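Local atomic coordinates of SidF, inhibitor of growth family, member 3 (Legionella pneumophila subsp. pneumophila, PDB entry 4FYE), a protein that probably removes phosphate from phosphoinositides as a phosphatidylinositol phosphate phosphatase. Residues A127-S132 and G731-V736. The protein carries 1 engineered substitution. Residues are numbered along the deposited sequence; the frame is centred on the assembly and turned at random.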
loop_
_atom_site.group_PDB
_atom_site.type_symbol
_atom_site.label_atom_id
_atom_site.label_comp_id
_atom_site.label_asym_id
_atom_site.label_seq_id
_atom_site.Cartn_x
_atom_site.Cartn_y
_atom_site.Cartn_z
ATOM N N ALA A 127 4.553 -23.175 14.063
ATOM C CA ALA A 127 5.360 -23.329 12.868
ATOM C C ALA A 127 6.661 -22.617 13.113
ATOM O O ALA A 127 6.747 -21.800 14.008
ATOM C CB ALA A 127 4.662 -22.726 11.662
ATOM N N ASP A 128 7.677 -22.948 12.327
ATOM C CA ASP A 128 8.866 -22.138 12.219
ATOM C C ASP A 128 8.967 -21.677 10.762
ATOM O O ASP A 128 9.111 -22.499 9.823
ATOM C CB ASP A 128 10.095 -22.907 12.624
ATOM C CG ASP A 128 11.410 -22.071 12.423
ATOM O OD1 ASP A 128 11.358 -20.804 12.252
ATOM O OD2 ASP A 128 12.512 -22.688 12.440
ATOM N N LEU A 129 8.831 -20.377 10.577
ATOM C CA LEU A 129 8.827 -19.720 9.269
ATOM C C LEU A 129 10.213 -19.676 8.641
ATOM O O LEU A 129 10.312 -19.448 7.423
ATOM C CB LEU A 129 8.427 -18.263 9.396
ATOM C CG LEU A 129 6.935 -17.906 9.551
ATOM C CD1 LEU A 129 6.765 -16.414 9.399
ATOM C CD2 LEU A 129 6.004 -18.622 8.599
ATOM N N PHE A 130 11.274 -19.946 9.410
ATOM C CA PHE A 130 12.588 -19.595 8.874
ATOM C C PHE A 130 13.389 -20.819 8.701
ATOM O O PHE A 130 14.561 -20.800 8.709
ATOM C CB PHE A 130 13.295 -18.642 9.796
ATOM C CG PHE A 130 12.482 -17.423 10.047
ATOM C CD1 PHE A 130 12.069 -16.608 8.946
ATOM C CD2 PHE A 130 12.046 -17.103 11.343
ATOM C CE1 PHE A 130 11.268 -15.502 9.156
ATOM C CE2 PHE A 130 11.238 -15.991 11.543
ATOM C CZ PHE A 130 10.862 -15.184 10.439
ATOM N N SER A 131 12.679 -21.872 8.461
ATOM C CA SER A 131 13.196 -23.170 8.311
ATOM C C SER A 131 12.406 -23.802 7.170
ATOM O O SER A 131 11.298 -23.322 6.790
ATOM C CB SER A 131 12.673 -23.889 9.580
ATOM O OG SER A 131 13.515 -24.906 9.758
ATOM N N SER A 132 12.806 -24.975 6.753
ATOM C CA SER A 132 12.066 -25.642 5.688
ATOM C C SER A 132 10.645 -26.128 6.026
ATOM O O SER A 132 10.414 -26.708 7.089
ATOM C CB SER A 132 12.906 -26.777 5.126
ATOM O OG SER A 132 12.029 -27.677 4.527
ATOM N N GLY A 731 6.556 -19.099 3.799
ATOM C CA GLY A 731 5.170 -18.935 3.365
ATOM C C GLY A 731 4.130 -19.585 4.263
ATOM O O GLY A 731 2.950 -19.520 3.965
ATOM N N LEU A 732 4.511 -20.217 5.377
ATOM C CA LEU A 732 3.500 -20.923 6.191
ATOM C C LEU A 732 2.315 -20.099 6.723
ATOM O O LEU A 732 1.239 -20.667 7.059
ATOM C CB LEU A 732 4.152 -21.706 7.338
ATOM C CG LEU A 732 4.808 -23.008 6.858
ATOM C CD1 LEU A 732 5.400 -23.749 8.056
ATOM C CD2 LEU A 732 3.777 -23.866 6.133
ATOM N N PHE A 733 2.501 -18.795 6.898
ATOM C CA PHE A 733 1.365 -17.924 7.148
ATOM C C PHE A 733 0.289 -18.038 6.069
ATOM O O PHE A 733 -0.886 -17.798 6.375
ATOM C CB PHE A 733 1.763 -16.452 7.473
ATOM C CG PHE A 733 1.908 -16.193 8.969
ATOM C CD1 PHE A 733 0.869 -16.483 9.832
ATOM C CD2 PHE A 733 3.076 -15.661 9.499
ATOM C CE1 PHE A 733 0.966 -16.250 11.203
ATOM C CE2 PHE A 733 3.187 -15.411 10.873
ATOM C CZ PHE A 733 2.130 -15.715 11.731
ATOM N N GLY A 734 0.659 -18.450 4.840
ATOM C CA GLY A 734 -0.344 -18.670 3.780
ATOM C C GLY A 734 -1.388 -19.722 4.102
ATOM O O GLY A 734 -2.577 -19.534 3.831
ATOM N N LYS A 735 -0.966 -20.804 4.736
ATOM C CA LYS A 735 -1.861 -21.904 5.143
ATOM C C LYS A 735 -2.810 -21.483 6.240
ATOM O O LYS A 735 -3.912 -21.952 6.293
ATOM C CB LYS A 735 -1.064 -23.129 5.655
ATOM C CG LYS A 735 0.118 -23.574 4.828
ATOM C CD LYS A 735 -0.327 -24.166 3.496
ATOM C CE LYS A 735 0.846 -24.120 2.497
ATOM N NZ LYS A 735 0.400 -24.303 1.073
ATOM N N VAL A 736 -2.396 -20.594 7.119
ATOM C CA VAL A 736 -3.340 -20.077 8.062
ATOM C C VAL A 736 -4.333 -19.167 7.344
ATOM O O VAL A 736 -5.540 -19.202 7.630
ATOM C CB VAL A 736 -2.611 -19.270 9.133
ATOM C CG1 VAL A 736 -3.630 -18.527 9.962
ATOM C CG2 VAL A 736 -1.872 -20.219 10.032
#
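Leu129 reaches across to Leu732 and Phe733, the residues leading into helix 733-741, with both of its methyl groups, each meeting a different neighbour. Its CD2 lies 3.8 Å from CB of Leu732, and its CD1 stands 3.8 Å from CD2 of Phe733, meeting that ring obliquely. A forked side chain suits this place because one residue can fill two directions at once; placing CG anti to the carbonyl carbon (chi1 -79°) carries both methyls toward Leu732 and Phe733, though the CB bond itself does not point at them. Leu129 and Leu732 run antiparallel alongside each other, while the Phe733 side chain lies roughly perpendicular to that of Leu129. Leu732 in turn sends CD1 to within 3.8 Å of Ala127 CB, and the small Ala127 methyl also touches Asn138 and Phe141 of helix 136-163. The contact joins the linker between helices 98-119 and 136-163 to the C-terminal helix of the modelled chain, through largely buried apolar side chains.

Around Leu129 the loop is bent by an Asx turn: Asp128 OD1 accepts from Phe130 N at 3.0 Å, from above the carboxylate plane, while OD2 forms a salt bridge with Arg63. A short acidic side chain can therefore brace the bend and bind a charge together. Leu129 CB sits over the centre of one face of the Phe130 ring. On the looser, solvent side Ser132 is exposed, its OG bonded to Lys134 N, and Gly731, partly exposed, adopts a positive phi of 82° that a residue without a side chain accommodates easily.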